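Local coordinates for protein FI20010p1 (Drosophila melanogaster, PDB 7CFB) that probably acts in piRNA amplification and gene silencing as a Tudor-domain protein, the crystallised part being its first extended Tudor module, without ligand, at residues E71-D74 with R75-V79. Numbering follows the deposited sequence.
Sequences ESSD and RIKKV
Ser73 and Lys77 meet at the point where a short 3-10 turn, residues 71-73, runs into helix 74-80. Ser73 sits at the N-cap position, yet its hydroxyl makes no capping bond. Main-chain bonds start the helix instead: Lys77 N reaches Ser73 O at 3.2 Å, in the plane of that carbonyl and fairly straight at hydrogen (160°), while Ile76 N gives the same oxygen a second, weak bond. One residue on, Lys78 N donates to Asp74 O over 3.0 Å. Water 2 bridges the junction, donating a hydrogen bond to Ser72 O and accepting one from Arg75 N at 2.9 Å, an amide of the first turn.

The charged pair is Asp74 with Lys78. Chi1 of Asp74 (-171°) swings CG beside its own carbonyl carbon, away from the backbone N; the carboxylate stands out from the first turn with OD2 on the Lys78 side, and the lysine chain, extended until a bend at chi4, crosses it at a slant. OD2 of Asp74 meets NZ of Lys78 at 3.2 Å in a salt bridge whose hydrogen bond is weak.

Lys77 also reaches back, but on another side, over the 3-10 turn. Its CE comes to 3.2 Å from OG of Ser73, a hydroxyl already bonded to Asp70 O, and its NZ is held by Asp217 and Trp69 O. Water 1 weakly links that ammonium group to OE1 of Glu71, the direct gap from NZ to OE1 being 4.5 Å.

Apolar contact comes from Ile76, whose CD1 lies 4.1 Å from CB of Ser73 and whose side chain also touches Trp69. Within the first Tudor domain of Krimper, this turn and helix follow strand 64-67; Ile76 and Val79 pack on helix 147-150 and strand 108-117, Arg75 pairs with Asp148, and Lys77, on another side of the helix, reaches Asp217 on helix 215-228.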
# COMPACT_ATOMS: atom_id res chain seq x y z
N GLU A 71 0.73 -0.70 16.35
CA GLU A 71 0.52 -2.05 16.93
C GLU A 71 -0.84 -2.60 16.49
O GLU A 71 -0.93 -3.76 16.34
CB GLU A 71 0.81 -2.09 18.43
CG GLU A 71 2.28 -2.31 18.75
CD GLU A 71 2.90 -3.61 18.28
OE1 GLU A 71 4.10 -3.62 17.98
OE2 GLU A 71 2.18 -4.61 18.21
N SER A 72 -1.85 -1.77 16.24
CA SER A 72 -3.18 -2.17 15.72
C SER A 72 -3.12 -2.78 14.30
O SER A 72 -4.04 -3.45 13.94
CB SER A 72 -4.16 -1.05 15.81
OG SER A 72 -3.91 -0.06 14.85
N SER A 73 -2.06 -2.51 13.55
CA SER A 73 -1.79 -3.05 12.19
C SER A 73 -1.02 -4.37 12.27
O SER A 73 -0.68 -4.90 11.24
CB SER A 73 -1.04 -2.04 11.38
OG SER A 73 0.30 -1.96 11.78
N ASP A 74 -0.85 -4.93 13.46
CA ASP A 74 0.00 -6.13 13.65
C ASP A 74 -0.44 -7.29 12.75
O ASP A 74 0.43 -7.91 12.20
CB ASP A 74 0.05 -6.55 15.11
CG ASP A 74 1.08 -7.63 15.39
OD1 ASP A 74 2.24 -7.29 15.48
OD2 ASP A 74 0.69 -8.80 15.47
N ARG A 75 -1.73 -7.51 12.57
CA ARG A 75 -2.17 -8.64 11.72
C ARG A 75 -1.70 -8.46 10.27
O ARG A 75 -1.38 -9.45 9.66
CB ARG A 75 -3.67 -8.88 11.85
CG ARG A 75 -4.08 -9.31 13.24
CD ARG A 75 -4.18 -10.81 13.38
NE ARG A 75 -5.33 -11.35 12.73
CZ ARG A 75 -5.50 -12.63 12.52
NH1 ARG A 75 -4.55 -13.46 12.89
NH2 ARG A 75 -6.58 -13.07 11.94
N ILE A 76 -1.71 -7.23 9.76
CA ILE A 76 -1.23 -6.96 8.38
C ILE A 76 0.26 -7.28 8.34
O ILE A 76 0.67 -7.93 7.42
CB ILE A 76 -1.48 -5.50 7.97
CG1 ILE A 76 -2.95 -5.10 8.09
CG2 ILE A 76 -0.90 -5.24 6.59
CD1 ILE A 76 -3.16 -3.62 8.19
N LYS A 77 0.99 -6.89 9.37
CA LYS A 77 2.45 -7.16 9.43
C LYS A 77 2.69 -8.67 9.40
O LYS A 77 3.55 -9.10 8.70
CB LYS A 77 3.03 -6.53 10.68
CG LYS A 77 2.85 -5.03 10.81
CD LYS A 77 3.69 -4.45 11.90
CE LYS A 77 2.96 -3.48 12.81
NZ LYS A 77 3.90 -2.63 13.57
N LYS A 78 1.89 -9.43 10.13
CA LYS A 78 2.03 -10.91 10.17
C LYS A 78 1.78 -11.50 8.79
O LYS A 78 2.48 -12.40 8.43
CB LYS A 78 1.09 -11.51 11.21
CG LYS A 78 1.56 -11.48 12.64
CD LYS A 78 0.64 -12.29 13.51
CE LYS A 78 0.72 -11.99 14.99
NZ LYS A 78 2.10 -11.65 15.42
N VAL A 79 0.78 -11.02 8.07
CA VAL A 79 0.51 -11.51 6.69
C VAL A 79 1.68 -11.13 5.78
O VAL A 79 2.12 -11.95 5.02
CB VAL A 79 -0.79 -10.93 6.13
CG1 VAL A 79 -0.86 -11.06 4.62
CG2 VAL A 79 -1.99 -11.55 6.78
O HOH W 1 4.58 -1.18 15.98
O HOH W 2 -3.86 -6.11 13.99